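Local coordinates for protein thioesterase (Streptomyces coelicolor, PDB 3QMW) that probably hydrolyses thioester-linked intermediates in prodiginine biosynthesis, acting as a thioesterase of the alpha/beta-hydrolase fold, at residues T151-V156 / P179-D184; P137-D142 / V219-P224; Y99-H104 / E113-L118. All coordinates share one frame; numbering follows the deposited sequence.

Contact 1. Residues T151-V156 / P179-D184; sequences TALREV and PVLRAD
Leu153 and Leu181 make a small, buried apolar contact between helix 150-159 and helix 178-189, two helices of the long connection that separates strand 129-132 from strand 203-208. The side chains reach toward each other tip to tip: CD2 of Leu153 lies 3.6 Å from CD2 of Leu181, and the same Leu181 methyl is 3.9 Å from Leu153 CG. In both leucines CG stands anti to the backbone N (chi1 -175° in Leu153, -178° in Leu181), which extends each isobutyl group into the space between the helices. That reach matters, since even the nearest pair of CA atoms, those of Leu153 and Arg182, is 9.3 Å apart. Leucine suits both places because it is long enough to span the gap and has no polar atom to leave unsatisfied there. Arg182 adds the aliphatic part of its chain, with CG at 4.5 Å from Leu153 CD2, while its guanidinium group is drawn to the salt bridge with Asp150 and to the carbonyl oxygens of Leu148 and His146. The leucine pair is widened by Leu178 and Leu185, which touch Leu153, and by Phe174 of helix 169-176, which touches Leu181. The position of these helices, inserted between core strands, is consistent with the lid region of alpha/beta-hydrolase thioesterases.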
loop_
_atom_site.group_PDB
_atom_site.type_symbol
_atom_site.label_atom_id
_atom_site.label_comp_id
_atom_site.label_asym_id
_atom_site.label_seq_id
_atom_site.Cartn_x
_atom_site.Cartn_y
_atom_site.Cartn_z
ATOM N N THR D 151 -27.810 25.295 4.528
ATOM C CA THR D 151 -26.943 25.980 3.568
ATOM C C THR D 151 -25.584 26.329 4.187
ATOM O O THR D 151 -24.558 26.242 3.515
ATOM C CB THR D 151 -27.624 27.234 2.986
ATOM O OG1 THR D 151 -28.557 27.754 3.945
ATOM C CG2 THR D 151 -28.372 26.887 1.693
ATOM N N ALA D 152 -25.578 26.698 5.466
ATOM C CA ALA D 152 -24.320 26.917 6.194
ATOM C C ALA D 152 -23.533 25.615 6.330
ATOM O O ALA D 152 -22.324 25.592 6.101
ATOM C CB ALA D 152 -24.585 27.505 7.571
ATOM N N LEU D 153 -24.230 24.543 6.703
ATOM C CA LEU D 153 -23.614 23.238 6.914
ATOM C C LEU D 153 -23.210 22.585 5.598
ATOM O O LEU D 153 -22.295 21.768 5.561
ATOM C CB LEU D 153 -24.581 22.322 7.662
ATOM C CG LEU D 153 -24.069 20.946 8.073
ATOM C CD1 LEU D 153 -22.934 21.104 9.063
ATOM C CD2 LEU D 153 -25.201 20.124 8.662
ATOM N N ARG D 154 -23.905 22.934 4.521
ATOM C CA ARG D 154 -23.510 22.492 3.199
ATOM C C ARG D 154 -22.184 23.139 2.847
ATOM O O ARG D 154 -21.225 22.444 2.511
ATOM C CB ARG D 154 -24.565 22.841 2.147
ATOM C CG ARG D 154 -24.336 22.135 0.817
ATOM C CD ARG D 154 -25.532 22.226 -0.132
ATOM N NE ARG D 154 -25.425 21.238 -1.218
ATOM C CZ ARG D 154 -25.685 21.456 -2.515
ATOM N NH1 ARG D 154 -26.071 22.651 -2.966
ATOM N NH2 ARG D 154 -25.539 20.459 -3.388
ATOM N N GLU D 155 -22.125 24.465 2.947
ATOM C CA GLU D 155 -20.930 25.199 2.541
ATOM C C GLU D 155 -19.705 24.832 3.392
ATOM O O GLU D 155 -18.583 24.839 2.892
ATOM C CB GLU D 155 -21.163 26.719 2.548
ATOM C CG GLU D 155 -20.126 27.477 1.681
ATOM C CD GLU D 155 -20.346 28.996 1.598
ATOM O OE1 GLU D 155 -20.857 29.604 2.575
ATOM O OE2 GLU D 155 -19.990 29.582 0.545
ATOM N N VAL D 156 -19.917 24.493 4.660
ATOM C CA VAL D 156 -18.809 24.077 5.521
ATOM C C VAL D 156 -18.208 22.759 5.040
ATOM O O VAL D 156 -16.996 22.614 4.992
ATOM C CB VAL D 156 -19.225 23.968 7.011
ATOM C CG1 VAL D 156 -18.437 22.868 7.731
ATOM C CG2 VAL D 156 -19.053 25.315 7.710
ATOM N N PRO D 179 -29.987 14.713 8.803
ATOM C CA PRO D 179 -30.218 14.228 10.153
ATOM C C PRO D 179 -29.033 13.467 10.731
ATOM O O PRO D 179 -28.597 13.742 11.848
ATOM C CB PRO D 179 -31.424 13.288 9.989
ATOM C CG PRO D 179 -32.070 13.678 8.702
ATOM C CD PRO D 179 -31.237 14.736 8.034
ATOM N N VAL D 180 -28.513 12.526 9.953
ATOM C CA VAL D 180 -27.506 11.585 10.431
ATOM C C VAL D 180 -26.174 12.283 10.581
ATOM O O VAL D 180 -25.421 11.980 11.498
ATOM C CB VAL D 180 -27.379 10.408 9.493
ATOM C CG1 VAL D 180 -26.683 9.281 10.183
ATOM C CG2 VAL D 180 -28.765 9.959 9.055
ATOM N N LEU D 181 -25.903 13.239 9.698
ATOM C CA LEU D 181 -24.779 14.153 9.870
ATOM C C LEU D 181 -24.894 14.878 11.210
ATOM O O LEU D 181 -24.012 14.756 12.062
ATOM C CB LEU D 181 -24.724 15.165 8.722
ATOM C CG LEU D 181 -23.557 16.165 8.742
ATOM C CD1 LEU D 181 -22.214 15.453 8.831
ATOM C CD2 LEU D 181 -23.591 17.077 7.514
ATOM N N ARG D 182 -25.994 15.611 11.398
ATOM C CA ARG D 182 -26.242 16.359 12.646
ATOM C C ARG D 182 -26.102 15.472 13.879
ATOM O O ARG D 182 -25.522 15.886 14.874
ATOM C CB ARG D 182 -27.642 16.987 12.649
ATOM C CG ARG D 182 -27.822 18.216 11.757
ATOM C CD ARG D 182 -29.228 18.775 11.899
ATOM N NE ARG D 182 -29.594 19.690 10.817
ATOM C CZ ARG D 182 -29.189 20.957 10.716
ATOM N NH1 ARG D 182 -28.371 21.496 11.620
ATOM N NH2 ARG D 182 -29.593 21.700 9.694
ATOM N N ALA D 183 -26.634 14.258 13.817
ATOM C CA ALA D 183 -26.516 13.329 14.935
ATOM C C ALA D 183 -25.074 12.823 15.098
ATOM O O ALA D 183 -24.612 12.595 16.220
ATOM C CB ALA D 183 -27.482 12.171 14.770
ATOM N N ASP D 184 -24.358 12.653 13.986
ATOM C CA ASP D 184 -22.928 12.315 14.045
ATOM C C ASP D 184 -22.102 13.464 14.633
ATOM O O ASP D 184 -21.257 13.241 15.494
ATOM C CB ASP D 184 -22.372 11.965 12.653
ATOM C CG ASP D 184 -22.738 10.555 12.187
ATOM O OD1 ASP D 184 -23.278 9.747 12.977
ATOM O OD2 ASP D 184 -22.475 10.253 11.001
#

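Contact 2. Residues P137-D142 / V219-P224; sequences PHLYGD and VEAWRP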
loop_
_atom_site.group_PDB
_atom_site.type_symbol
_atom_site.label_atom_id
_atom_site.label_comp_id
_atom_site.label_asym_id
_atom_site.label_seq_id
_atom_site.Cartn_x
_atom_site.Cartn_y
_atom_site.Cartn_z
ATOM N N PRO D 137 -8.559 13.840 21.381
ATOM C CA PRO D 137 -9.839 13.829 22.108
ATOM C C PRO D 137 -10.094 15.022 23.046
ATOM O O PRO D 137 -11.142 15.673 22.940
ATOM C CB PRO D 137 -9.778 12.523 22.894
ATOM C CG PRO D 137 -8.932 11.635 22.049
ATOM C CD PRO D 137 -7.940 12.504 21.355
ATOM N N HIS D 138 -9.141 15.339 23.920
ATOM C CA HIS D 138 -9.296 16.501 24.806
ATOM C C HIS D 138 -9.576 17.808 24.054
ATOM O O HIS D 138 -10.118 18.749 24.650
ATOM C CB HIS D 138 -8.090 16.677 25.754
ATOM C CG HIS D 138 -6.829 17.139 25.081
ATOM N ND1 HIS D 138 -5.773 16.292 24.812
ATOM C CD2 HIS D 138 -6.443 18.367 24.653
ATOM C CE1 HIS D 138 -4.800 16.976 24.231
ATOM N NE2 HIS D 138 -5.184 18.237 24.120
ATOM N N LEU D 139 -9.216 17.866 22.766
ATOM C CA LEU D 139 -9.438 19.068 21.949
ATOM C C LEU D 139 -10.830 19.125 21.317
ATOM O O LEU D 139 -11.112 20.056 20.561
ATOM C CB LEU D 139 -8.371 19.194 20.840
ATOM C CG LEU D 139 -6.957 19.661 21.218
ATOM C CD1 LEU D 139 -5.956 19.347 20.106
ATOM C CD2 LEU D 139 -6.960 21.158 21.539
ATOM N N TYR D 140 -11.697 18.153 21.618
ATOM C CA TYR D 140 -13.051 18.115 21.034
ATOM C C TYR D 140 -14.104 18.809 21.917
ATOM O O TYR D 140 -14.212 18.504 23.107
ATOM C CB TYR D 140 -13.488 16.666 20.745
ATOM C CG TYR D 140 -13.184 16.173 19.341
ATOM C CD1 TYR D 140 -13.948 16.591 18.250
ATOM C CD2 TYR D 140 -12.146 15.274 19.105
ATOM C CE1 TYR D 140 -13.681 16.137 16.964
ATOM C CE2 TYR D 140 -11.870 14.810 17.825
ATOM C CZ TYR D 140 -12.638 15.240 16.759
ATOM O OH TYR D 140 -12.356 14.768 15.490
ATOM N N GLY D 141 -14.884 19.716 21.320
ATOM C CA GLY D 141 -15.964 20.422 22.027
ATOM C C GLY D 141 -16.254 21.842 21.542
ATOM O O GLY D 141 -17.409 22.277 21.549
ATOM N N ASP D 142 -15.221 22.566 21.115
ATOM C CA ASP D 142 -15.343 24.007 20.830
ATOM C C ASP D 142 -16.200 24.378 19.612
ATOM O O ASP D 142 -16.701 25.505 19.529
ATOM C CB ASP D 142 -13.952 24.673 20.713
ATOM C CG ASP D 142 -13.210 24.301 19.429
ATOM O OD1 ASP D 142 -13.355 23.152 18.950
ATOM O OD2 ASP D 142 -12.457 25.161 18.912
ATOM N N VAL D 219 -2.967 16.726 15.680
ATOM C CA VAL D 219 -2.756 15.296 15.502
ATOM C C VAL D 219 -1.585 14.837 16.361
ATOM O O VAL D 219 -1.596 13.733 16.902
ATOM C CB VAL D 219 -2.504 14.940 14.025
ATOM C CG1 VAL D 219 -2.417 13.422 13.842
ATOM C CG2 VAL D 219 -3.613 15.526 13.154
ATOM N N GLU D 220 -0.580 15.696 16.493
ATOM C CA GLU D 220 0.520 15.448 17.411
ATOM C C GLU D 220 0.005 15.215 18.826
ATOM O O GLU D 220 0.563 14.403 19.558
ATOM C CB GLU D 220 1.495 16.628 17.413
ATOM C CG GLU D 220 2.774 16.421 18.266
ATOM C CD GLU D 220 3.713 15.358 17.703
ATOM O OE1 GLU D 220 3.755 15.182 16.463
ATOM O OE2 GLU D 220 4.416 14.703 18.500
ATOM N N ALA D 221 -1.061 15.920 19.202
ATOM C CA ALA D 221 -1.635 15.833 20.554
ATOM C C ALA D 221 -2.141 14.436 20.973
ATOM O O ALA D 221 -2.434 14.218 22.142
ATOM C CB ALA D 221 -2.748 16.881 20.718
ATOM N N TRP D 222 -2.242 13.502 20.031
ATOM C CA TRP D 222 -2.599 12.110 20.340
ATOM C C TRP D 222 -1.489 11.340 21.059
ATOM O O TRP D 222 -1.743 10.273 21.626
ATOM C CB TRP D 222 -2.926 11.336 19.052
ATOM C CG TRP D 222 -4.285 11.574 18.491
ATOM C CD1 TRP D 222 -4.646 12.534 17.589
ATOM C CD2 TRP D 222 -5.470 10.814 18.765
ATOM N NE1 TRP D 222 -5.980 12.421 17.292
ATOM C CE2 TRP D 222 -6.510 11.378 18.004
ATOM C CE3 TRP D 222 -5.752 9.716 19.586
ATOM C CZ2 TRP D 222 -7.811 10.886 18.043
ATOM C CZ3 TRP D 222 -7.046 9.225 19.621
ATOM C CH2 TRP D 222 -8.058 9.812 18.859
ATOM N N ARG D 223 -0.260 11.853 20.994
ATOM C CA ARG D 223 0.923 11.097 21.424
ATOM C C ARG D 223 0.782 10.551 22.846
ATOM O O ARG D 223 0.912 9.335 23.050
ATOM C CB ARG D 223 2.200 11.949 21.281
ATOM C CG ARG D 223 3.491 11.292 21.795
ATOM C CD ARG D 223 4.687 12.230 21.651
ATOM N NE ARG D 223 4.910 12.611 20.254
ATOM C CZ ARG D 223 5.505 11.849 19.335
ATOM N NH1 ARG D 223 5.960 10.633 19.632
ATOM N NH2 ARG D 223 5.643 12.308 18.098
ATOM N N PRO D 224 0.484 11.436 23.825
ATOM C CA PRO D 224 0.356 10.977 25.208
ATOM C C PRO D 224 -0.891 10.136 25.487
ATOM O O PRO D 224 -1.069 9.707 26.621
ATOM C CB PRO D 224 0.305 12.285 26.004
ATOM C CG PRO D 224 -0.294 13.259 25.069
ATOM C CD PRO D 224 0.249 12.890 23.719
#
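Pro137 sets its ring over one face of the Trp222 indole, the two side chains crossing at about a right angle. Its CD lies 3.6 Å from the centroid of the six-membered ring of Trp222 and only 7° off the normal, a CH-pi contact that suits proline, whose CD hydrogens are slightly polarised by the adjoining nitrogen. Next, His138 brings CE1 to 4.1 Å from the Ala221 methyl, approaching it obliquely; its chi1 of 71° swings the imidazole toward Ala221, CE1 foremost, and ND1 is hydrogen-bonded to the hydroxyl of Tyr225. Leu139 meets the same methyl, with CD1 also 4.1 Å from Ala221 CB, so that the one small side chain touches both the imidazole and the leucine. Beyond it the chain turns off, and Tyr140 bonds through OH to Ser134 OG. Ser134 also accepts, with its carbonyl oxygen, the NE1 hydrogen of Trp222. A leucine in place of Trp222 would probably leave that carbonyl without its indole donor and the Pro137 ring without the flat face on which it rests. With no hydrogen bond between the two segments, the loop and the turn are joined by dispersion and CH-pi attraction, while polar groups find partners beside the contact.

Contact 3. Residues Y99-H104 / E113-L118; sequences YALFGH and EVACVL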
loop_
_atom_site.group_PDB
_atom_site.type_symbol
_atom_site.label_atom_id
_atom_site.label_comp_id
_atom_site.label_asym_id
_atom_site.label_seq_id
_atom_site.Cartn_x
_atom_site.Cartn_y
_atom_site.Cartn_z
ATOM N N TYR D 99 -7.265 -7.999 15.974
ATOM C CA TYR D 99 -8.009 -6.952 15.309
ATOM C C TYR D 99 -7.353 -5.606 15.574
ATOM O O TYR D 99 -6.511 -5.479 16.466
ATOM C CB TYR D 99 -9.454 -6.940 15.810
ATOM C CG TYR D 99 -9.619 -6.355 17.199
ATOM C CD1 TYR D 99 -9.120 -7.015 18.320
ATOM C CD2 TYR D 99 -10.283 -5.146 17.393
ATOM C CE1 TYR D 99 -9.265 -6.486 19.599
ATOM C CE2 TYR D 99 -10.439 -4.604 18.672
ATOM C CZ TYR D 99 -9.926 -5.278 19.774
ATOM O OH TYR D 99 -10.080 -4.735 21.039
ATOM N N ALA D 100 -7.732 -4.612 14.778
ATOM C CA ALA D 100 -7.298 -3.233 15.000
ATOM C C ALA D 100 -8.402 -2.248 14.619
ATOM O O ALA D 100 -9.453 -2.641 14.106
ATOM C CB ALA D 100 -6.030 -2.936 14.223
ATOM N N LEU D 101 -8.148 -0.968 14.860
ATOM C CA LEU D 101 -9.157 0.056 14.678
ATOM C C LEU D 101 -8.632 1.131 13.756
ATOM O O LEU D 101 -7.538 1.663 13.982
ATOM C CB LEU D 101 -9.553 0.678 16.035
ATOM C CG LEU D 101 -9.972 -0.314 17.134
ATOM C CD1 LEU D 101 -10.092 0.369 18.481
ATOM C CD2 LEU D 101 -11.270 -1.069 16.740
ATOM N N PHE D 102 -9.422 1.421 12.715
ATOM C CA PHE D 102 -9.282 2.631 11.912
ATOM C C PHE D 102 -10.500 3.551 12.053
ATOM O O PHE D 102 -11.644 3.096 11.973
ATOM C CB PHE D 102 -9.124 2.333 10.420
ATOM C CG PHE D 102 -9.152 3.578 9.596
ATOM C CD1 PHE D 102 -8.018 4.358 9.469
ATOM C CD2 PHE D 102 -10.337 4.043 9.060
ATOM C CE1 PHE D 102 -8.055 5.555 8.764
ATOM C CE2 PHE D 102 -10.373 5.241 8.359
ATOM C CZ PHE D 102 -9.236 5.989 8.208
ATOM N N GLY D 103 -10.252 4.848 12.203
ATOM C CA GLY D 103 -11.317 5.825 12.155
ATOM C C GLY D 103 -10.862 7.113 11.512
ATOM O O GLY D 103 -9.740 7.544 11.723
ATOM N N HIS D 104 -11.713 7.734 10.736
ATOM C CA HIS D 104 -11.385 9.003 10.166
ATOM C C HIS D 104 -12.271 10.055 10.757
ATOM O O HIS D 104 -13.444 9.961 10.675
ATOM C CB HIS D 104 -11.590 8.972 8.666
ATOM C CG HIS D 104 -11.337 10.282 8.000
ATOM N ND1 HIS D 104 -10.099 10.855 7.947
ATOM C CD2 HIS D 104 -12.156 11.119 7.341
ATOM C CE1 HIS D 104 -10.168 12.005 7.322
ATOM N NE2 HIS D 104 -11.409 12.191 6.947
ATOM N N GLU D 113 -12.732 5.900 21.742
ATOM C CA GLU D 113 -13.735 5.604 22.762
ATOM C C GLU D 113 -14.123 4.133 22.837
ATOM O O GLU D 113 -14.218 3.591 23.931
ATOM C CB GLU D 113 -14.970 6.457 22.547
ATOM C CG GLU D 113 -14.744 7.911 22.912
ATOM C CD GLU D 113 -14.711 8.146 24.408
ATOM O OE1 GLU D 113 -15.526 7.533 25.141
ATOM O OE2 GLU D 113 -13.868 8.958 24.846
ATOM N N VAL D 114 -14.345 3.486 21.702
ATOM C CA VAL D 114 -14.592 2.037 21.703
ATOM C C VAL D 114 -13.376 1.250 22.233
ATOM O O VAL D 114 -13.536 0.194 22.863
ATOM C CB VAL D 114 -14.958 1.505 20.291
ATOM C CG1 VAL D 114 -14.849 -0.026 20.241
ATOM C CG2 VAL D 114 -16.356 1.977 19.882
ATOM N N ALA D 115 -12.170 1.759 21.967
ATOM C CA ALA D 115 -10.943 1.131 22.461
ATOM C C ALA D 115 -10.956 1.096 23.984
ATOM O O ALA D 115 -10.836 0.035 24.599
ATOM C CB ALA D 115 -9.722 1.881 21.958
ATOM N N CYS D 116 -11.125 2.269 24.578
ATOM C CA CYS D 116 -11.276 2.394 26.018
ATOM C C CYS D 116 -12.354 1.456 26.571
ATOM O O CYS D 116 -12.110 0.699 27.505
ATOM C CB CYS D 116 -11.613 3.841 26.373
ATOM S SG CYS D 116 -10.314 5.021 25.876
ATOM N N VAL D 117 -13.540 1.496 25.981
ATOM C CA VAL D 117 -14.667 0.709 26.477
ATOM C C VAL D 117 -14.392 -0.800 26.469
ATOM O O VAL D 117 -14.852 -1.510 27.353
ATOM C CB VAL D 117 -15.962 1.045 25.699
ATOM C CG1 VAL D 117 -17.080 0.059 26.035
ATOM C CG2 VAL D 117 -16.385 2.487 25.995
ATOM N N LEU D 118 -13.643 -1.290 25.490
ATOM C CA LEU D 118 -13.280 -2.708 25.462
ATOM C C LEU D 118 -12.205 -3.044 26.520
ATOM O O LEU D 118 -12.102 -4.192 26.966
ATOM C CB LEU D 118 -12.817 -3.119 24.061
ATOM C CG LEU D 118 -13.917 -3.133 22.989
ATOM C CD1 LEU D 118 -13.303 -3.085 21.596
ATOM C CD2 LEU D 118 -14.825 -4.347 23.130
#
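Leu101 carries much of this contact between strand 99-104 and helix 106-120, and its side chain can be followed outward to Ala115. CB points toward the helix but is still about 6.0 Å from Ala115 CB. Leu101 CG, anti to the carbonyl carbon (chi1 -53°), is 5.3 Å from Ala115 CB. CD1, which continues the chain away from CA with chi2 at 170°, arrives 3.8 Å from the Ala115 methyl and 4.1 Å from Ala115 CA. The other branch, CD2, stays 5.1 Å from Val114 CG1. Alanine suits the helix here because a short side chain lets the leucine methyl come close to the helix backbone. At the start of the strand segment, Tyr99 and Leu118 come from opposite directions: Leu118 CD1 lies 3.7 Å from the Tyr99 OH and meets the ring obliquely. The hydroxyl is hydrogen-bonded to the carbonyl oxygen of Pro124, so the buried polar atom is satisfied although its nearest neighbour across the contact is a methyl. The strand runs on to Gly103 and a GxSxG sequence, probably the nucleophile elbow that leads into the helix. Strand and helix thus open the beta-alpha-beta unit completed by strand 129-132; Leu101 lies against Leu129 of that strand and Val34 of strand 31-36, while Val114 and Leu118 pack on helix 79-91.

How the contacts relate
Contact 3 belongs to the core, its centre about 10 Å from the centre of the chain and its touching residues all buried; contacts 1 and 2 lie farther out, at about 18 and 16 Å, contact 1 buried among helices, contact 2 partly buried. Contact 1 joins two helices of the insertion and is nested within the loop that contact 2 closes. Contact 2 ties loop to turn, yet Pro137 also touches Leu109 and Tyr112 of helix 106-120, the helix used by contact 3. None has a hydrogen bond between its segments, but aliphatic groups dominate contacts 1 and 3, whereas contact 2 adds aromatic rings, whose N-H and ring nitrogen bond outside its segments.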